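PDB 2CYA: tyrosine--tRNA ligase from Aeropyrum pernix, which catalyses the two-step attachment of tyrosine to tRNA(Tyr), activating the amino acid with ATP to tyrosyl-adenylate and then transferring it to the acceptor end. Local coordinates for residues R132-L146 / K189-R203. Numbering follows the deposited sequence.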
loop_
_atom_site.group_PDB
_atom_site.type_symbol
_atom_site.label_atom_id
_atom_site.label_comp_id
_atom_site.label_asym_id
_atom_site.label_seq_id
_atom_site.Cartn_x
_atom_site.Cartn_y
_atom_site.Cartn_z
ATOM N N ARG A 132 5.271 5.838 4.718
ATOM C CA ARG A 132 5.883 7.145 4.884
ATOM C C ARG A 132 6.013 7.844 3.527
ATOM O O ARG A 132 5.813 9.064 3.412
ATOM C CB ARG A 132 7.221 6.984 5.589
ATOM C CG ARG A 132 7.027 6.653 7.069
ATOM C CD ARG A 132 8.272 6.098 7.682
ATOM N NE ARG A 132 9.432 6.846 7.231
ATOM C CZ ARG A 132 10.660 6.345 7.191
ATOM N NH1 ARG A 132 10.874 5.088 7.585
ATOM N NH2 ARG A 132 11.664 7.089 6.734
ATOM N N VAL A 133 6.313 7.076 2.483
ATOM C CA VAL A 133 6.422 7.669 1.163
ATOM C C VAL A 133 5.058 8.160 0.708
ATOM O O VAL A 133 4.948 9.239 0.149
ATOM C CB VAL A 133 6.959 6.670 0.110
ATOM C CG1 VAL A 133 6.813 7.271 -1.267
ATOM C CG2 VAL A 133 8.436 6.345 0.386
ATOM N N ALA A 134 4.015 7.367 0.940
ATOM C CA ALA A 134 2.675 7.761 0.531
ATOM C C ALA A 134 2.183 9.019 1.260
ATOM O O ALA A 134 1.341 9.749 0.739
ATOM C CB ALA A 134 1.698 6.616 0.762
ATOM N N LYS A 135 2.698 9.266 2.459
ATOM C CA LYS A 135 2.276 10.431 3.234
ATOM C C LYS A 135 2.897 11.719 2.715
ATOM O O LYS A 135 2.400 12.811 2.995
ATOM C CB LYS A 135 2.646 10.259 4.712
ATOM C CG LYS A 135 1.837 9.195 5.435
ATOM C CD LYS A 135 2.257 9.026 6.899
ATOM C CE LYS A 135 2.088 10.313 7.716
ATOM N NZ LYS A 135 0.688 10.815 7.689
ATOM N N ARG A 136 3.978 11.587 1.953
ATOM C CA ARG A 136 4.680 12.744 1.423
ATOM C C ARG A 136 4.451 13.012 -0.051
ATOM O O ARG A 136 5.225 13.744 -0.671
ATOM C CB ARG A 136 6.173 12.598 1.669
ATOM C CG ARG A 136 6.706 13.545 2.695
ATOM C CD ARG A 136 7.032 12.860 3.989
ATOM N NE ARG A 136 6.477 13.609 5.106
ATOM C CZ ARG A 136 6.802 13.407 6.377
ATOM N NH1 ARG A 136 7.696 12.473 6.701
ATOM N NH2 ARG A 136 6.218 14.127 7.328
ATOM N N ALA A 137 3.404 12.426 -0.620
ATOM C CA ALA A 137 3.119 12.640 -2.026
ATOM C C ALA A 137 1.624 12.592 -2.291
ATOM O O ALA A 137 0.968 11.567 -2.076
ATOM C CB ALA A 137 3.829 11.603 -2.871
ATOM N N SER A 138 1.096 13.712 -2.774
ATOM C CA SER A 138 -0.325 13.836 -3.073
ATOM C C SER A 138 -0.775 12.799 -4.091
ATOM O O SER A 138 0.043 12.218 -4.801
ATOM C CB SER A 138 -0.626 15.245 -3.604
ATOM O OG SER A 138 -0.113 15.423 -4.913
ATOM N N LEU A 139 -2.080 12.561 -4.154
ATOM C CA LEU A 139 -2.614 11.600 -5.107
ATOM C C LEU A 139 -2.306 12.148 -6.498
ATOM O O LEU A 139 -2.184 11.393 -7.469
ATOM C CB LEU A 139 -4.129 11.444 -4.919
ATOM C CG LEU A 139 -4.862 10.416 -5.797
ATOM C CD1 LEU A 139 -6.242 10.114 -5.214
ATOM C CD2 LEU A 139 -5.003 10.947 -7.211
ATOM N N ALA A 140 -2.185 13.472 -6.583
ATOM C CA ALA A 140 -1.879 14.124 -7.851
ATOM C C ALA A 140 -0.411 13.862 -8.185
ATOM O O ALA A 140 -0.092 13.396 -9.280
ATOM C CB ALA A 140 -2.146 15.633 -7.758
ATOM N N ARG A 141 0.478 14.152 -7.238
ATOM C CA ARG A 141 1.901 13.924 -7.469
ATOM C C ARG A 141 2.118 12.472 -7.894
ATOM O O ARG A 141 2.812 12.203 -8.871
ATOM C CB ARG A 141 2.720 14.232 -6.209
ATOM C CG ARG A 141 4.223 13.974 -6.375
ATOM C CD ARG A 141 4.832 14.926 -7.398
ATOM N NE ARG A 141 6.182 14.543 -7.825
ATOM C CZ ARG A 141 6.443 13.606 -8.734
ATOM N NH1 ARG A 141 5.453 12.939 -9.314
ATOM N NH2 ARG A 141 7.695 13.369 -9.103
ATOM N N VAL A 142 1.498 11.544 -7.169
ATOM C CA VAL A 142 1.620 10.121 -7.473
ATOM C C VAL A 142 0.948 9.772 -8.787
ATOM O O VAL A 142 1.378 8.867 -9.492
ATOM C CB VAL A 142 0.983 9.238 -6.367
ATOM C CG1 VAL A 142 0.974 7.777 -6.806
ATOM C CG2 VAL A 142 1.758 9.392 -5.063
ATOM N N ARG A 143 -0.110 10.490 -9.124
ATOM C CA ARG A 143 -0.814 10.199 -10.362
ATOM C C ARG A 143 -0.017 10.652 -11.580
ATOM O O ARG A 143 -0.100 10.036 -12.644
ATOM C CB ARG A 143 -2.198 10.851 -10.355
ATOM C CG ARG A 143 -3.188 10.183 -11.295
ATOM C CD ARG A 143 -4.615 10.600 -10.978
ATOM N NE ARG A 143 -5.585 9.956 -11.857
ATOM C CZ ARG A 143 -6.899 10.134 -11.774
ATOM N NH1 ARG A 143 -7.403 10.941 -10.845
ATOM N NH2 ARG A 143 -7.711 9.503 -12.612
ATOM N N ARG A 144 0.766 11.717 -11.441
ATOM C CA ARG A 144 1.542 12.157 -12.589
ATOM C C ARG A 144 2.824 11.336 -12.701
ATOM O O ARG A 144 3.736 11.684 -13.446
ATOM C CB ARG A 144 1.832 13.674 -12.534
ATOM C CG ARG A 144 2.935 14.156 -11.603
ATOM C CD ARG A 144 3.063 15.684 -11.703
ATOM N NE ARG A 144 4.078 16.249 -10.813
ATOM C CZ ARG A 144 5.395 16.215 -11.034
ATOM N NH1 ARG A 144 5.886 15.641 -12.129
ATOM N NH2 ARG A 144 6.225 16.757 -10.152
ATOM N N ALA A 145 2.873 10.231 -11.959
ATOM C CA ALA A 145 4.019 9.326 -11.983
ATOM C C ALA A 145 3.569 8.016 -12.622
ATOM O O ALA A 145 4.318 7.045 -12.675
ATOM C CB ALA A 145 4.534 9.072 -10.569
ATOM N N LEU A 146 2.331 8.004 -13.101
ATOM C CA LEU A 146 1.766 6.827 -13.747
ATOM C C LEU A 146 1.946 6.958 -15.249
ATOM O O LEU A 146 1.538 7.961 -15.832
ATOM C CB LEU A 146 0.277 6.715 -13.434
ATOM C CG LEU A 146 -0.135 6.783 -11.963
ATOM C CD1 LEU A 146 -1.641 6.574 -11.868
ATOM C CD2 LEU A 146 0.604 5.724 -11.156
ATOM N N LYS A 189 9.605 8.339 -14.537
ATOM C CA LYS A 189 8.627 8.975 -13.668
ATOM C C LYS A 189 8.725 8.477 -12.226
ATOM O O LYS A 189 8.675 9.266 -11.290
ATOM C CB LYS A 189 7.225 8.785 -14.232
ATOM C CG LYS A 189 6.906 9.747 -15.376
ATOM C CD LYS A 189 5.489 9.524 -15.895
ATOM C CE LYS A 189 5.089 10.593 -16.910
ATOM N NZ LYS A 189 3.730 10.335 -17.471
ATOM N N ALA A 190 8.896 7.175 -12.033
ATOM C CA ALA A 190 9.013 6.655 -10.673
ATOM C C ALA A 190 10.277 7.225 -10.036
ATOM O O ALA A 190 10.282 7.586 -8.857
ATOM C CB ALA A 190 9.080 5.139 -10.692
ATOM N N HIS A 191 11.350 7.312 -10.819
ATOM C CA HIS A 191 12.608 7.832 -10.293
ATOM C C HIS A 191 12.535 9.304 -9.898
ATOM O O HIS A 191 13.163 9.709 -8.916
ATOM C CB HIS A 191 13.740 7.594 -11.298
ATOM C CG HIS A 191 14.090 6.148 -11.464
ATOM N ND1 HIS A 191 14.932 5.693 -12.454
ATOM C CD2 HIS A 191 13.693 5.051 -10.772
ATOM C CE1 HIS A 191 15.039 4.379 -12.366
ATOM N NE2 HIS A 191 14.296 3.964 -11.354
ATOM N N MET A 192 11.779 10.101 -10.649
ATOM C CA MET A 192 11.635 11.515 -10.308
ATOM C C MET A 192 10.859 11.652 -9.005
ATOM O O MET A 192 11.149 12.511 -8.190
ATOM C CB MET A 192 10.914 12.293 -11.425
ATOM C CG MET A 192 11.728 12.368 -12.728
ATOM S SD MET A 192 13.438 12.938 -12.423
ATOM C CE MET A 192 13.154 14.724 -12.415
ATOM N N LEU A 193 9.859 10.800 -8.815
ATOM C CA LEU A 193 9.079 10.833 -7.586
ATOM C C LEU A 193 10.004 10.484 -6.423
ATOM O O LEU A 193 9.907 11.067 -5.336
ATOM C CB LEU A 193 7.951 9.798 -7.660
ATOM C CG LEU A 193 7.136 9.628 -6.374
ATOM C CD1 LEU A 193 6.538 10.981 -5.964
ATOM C CD2 LEU A 193 6.057 8.584 -6.595
ATOM N N ALA A 194 10.900 9.518 -6.632
ATOM C CA ALA A 194 11.814 9.125 -5.543
ATOM C C ALA A 194 12.707 10.308 -5.178
ATOM O O ALA A 194 12.918 10.611 -3.999
ATOM C CB ALA A 194 12.683 7.940 -5.971
ATOM N N ARG A 195 13.231 10.981 -6.199
ATOM C CA ARG A 195 14.114 12.132 -5.981
ATOM C C ARG A 195 13.372 13.282 -5.318
ATOM O O ARG A 195 13.934 13.986 -4.483
ATOM C CB ARG A 195 14.709 12.617 -7.313
ATOM C CG ARG A 195 15.759 11.678 -7.907
ATOM C CD ARG A 195 16.182 12.143 -9.301
ATOM N NE ARG A 195 16.699 13.515 -9.313
ATOM C CZ ARG A 195 17.906 13.871 -8.890
ATOM N NH1 ARG A 195 18.761 12.963 -8.404
ATOM N NH2 ARG A 195 18.259 15.146 -8.945
ATOM N N ASP A 196 12.111 13.475 -5.692
ATOM C CA ASP A 196 11.322 14.573 -5.127
ATOM C C ASP A 196 10.924 14.332 -3.688
ATOM O O ASP A 196 10.566 15.261 -2.982
ATOM C CB ASP A 196 10.032 14.788 -5.914
ATOM C CG ASP A 196 10.238 15.619 -7.151
ATOM O OD1 ASP A 196 11.328 16.214 -7.282
ATOM O OD2 ASP A 196 9.307 15.679 -7.979
ATOM N N VAL A 197 10.997 13.079 -3.260
ATOM C CA VAL A 197 10.572 12.697 -1.930
ATOM C C VAL A 197 11.675 12.359 -0.940
ATOM O O VAL A 197 11.488 12.487 0.273
ATOM C CB VAL A 197 9.583 11.499 -2.076
ATOM C CG1 VAL A 197 9.622 10.596 -0.865
ATOM C CG2 VAL A 197 8.192 12.038 -2.315
ATOM N N ALA A 198 12.826 11.950 -1.453
ATOM C CA ALA A 198 13.953 11.537 -0.618
ATOM C C ALA A 198 14.335 12.438 0.571
ATOM O O ALA A 198 14.475 11.956 1.694
ATOM C CB ALA A 198 15.183 11.302 -1.505
ATOM N N GLU A 199 14.524 13.730 0.330
ATOM C CA GLU A 199 14.931 14.631 1.418
ATOM C C GLU A 199 13.835 14.787 2.484
ATOM O O GLU A 199 14.126 14.826 3.676
ATOM C CB GLU A 199 15.392 15.984 0.842
ATOM C CG GLU A 199 16.713 15.848 0.068
ATOM C CD GLU A 199 17.185 17.132 -0.622
ATOM O OE1 GLU A 199 16.562 18.205 -0.437
ATOM O OE2 GLU A 199 18.201 17.058 -1.350
ATOM N N LYS A 200 12.583 14.821 2.059
ATOM C CA LYS A 200 11.474 14.923 3.009
ATOM C C LYS A 200 11.464 13.756 3.997
ATOM O O LYS A 200 11.106 13.933 5.156
ATOM C CB LYS A 200 10.142 14.965 2.265
ATOM C CG LYS A 200 9.950 16.242 1.498
ATOM C CD LYS A 200 8.716 16.174 0.619
ATOM C CE LYS A 200 8.592 17.446 -0.184
ATOM N NZ LYS A 200 7.456 17.379 -1.139
ATOM N N LEU A 201 11.850 12.568 3.537
ATOM C CA LEU A 201 11.885 11.381 4.388
ATOM C C LEU A 201 13.242 11.086 5.003
ATOM O O LEU A 201 13.405 10.070 5.668
ATOM C CB LEU A 201 11.477 10.129 3.593
ATOM C CG LEU A 201 10.035 9.923 3.138
ATOM C CD1 LEU A 201 9.526 11.139 2.399
ATOM C CD2 LEU A 201 9.983 8.695 2.248
ATOM N N GLY A 202 14.231 11.933 4.775
ATOM C CA GLY A 202 15.534 11.633 5.345
ATOM C C GLY A 202 16.199 10.453 4.657
ATOM O O GLY A 202 17.000 9.753 5.259
ATOM N N ARG A 203 15.877 10.233 3.385
ATOM C CA ARG A 203 16.469 9.141 2.617
ATOM C C ARG A 203 17.365 9.712 1.526
ATOM O O ARG A 203 17.158 10.834 1.089
ATOM C CB ARG A 203 15.364 8.294 1.970
ATOM C CG ARG A 203 14.609 7.437 2.960
ATOM C CD ARG A 203 15.529 6.337 3.437
ATOM N NE ARG A 203 14.983 5.652 4.592
ATOM C CZ ARG A 203 15.370 4.449 4.992
ATOM N NH1 ARG A 203 16.315 3.794 4.321
ATOM N NH2 ARG A 203 14.807 3.906 6.063
HETATM O O HOH W 1 7.058 11.636 -11.195
#
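Asp196 OD2 is gripped by Arg141 through two N-H groups: NH2 at 3.0 Å makes the straighter bond, and NE adds a weak one. A long salt bridge from Arg144 NH2 completes a network of three residues, a worked example of how charge can close the outer border of an apolar helix contact. Here, in the Rossmann-type catalytic domain of a class I synthetase, helices 139-143 and 189-198 run roughly antiparallel, with an angle of 141° between their short axes. Asp196 OD2 lies near the Arg141 guanidinium plane, whereas NH2 reaches it from above the carboxylate, the two planes standing 76° apart. With CG of Arg141 anti to the backbone N and the chain bent at chi2 (65°), the guanidinium is sandwiched: Leu193 CD1 sits over the centre of one face, 3.8 Å from CZ, and Arg144 NH2 lies off-centre over the other. The carboxylate they share probably helps to hold the two guanidinium groups stacked. Arg141 NH2 also donates to a water, which passes a hydrogen bond to Lys189 O. A methionine in place of Arg141 would probably cost Asp196 both N-H bonds, leaving its carboxylate to the long Arg144 salt bridge, and the water without its guanidinium donor. Beneath this border, Leu193 reaches Ala137 CB with CD1 and Ala145 CB with CD2, and its side chain lies about 7 Å from that of Gln169, a predicted tyrosine-binding residue. Across the segment 132-146, Lys135 forms a salt bridge with Asp82 of the second subunit, so the same region also meets the dimer partner. Farther along, beyond Val197, Leu201 forks between two neighbours: CD1 lies 3.4 Å from Arg136 CD, while CD2 presses on Val133 CG2 at 3.4 Å, tighter than usual for two methyl groups.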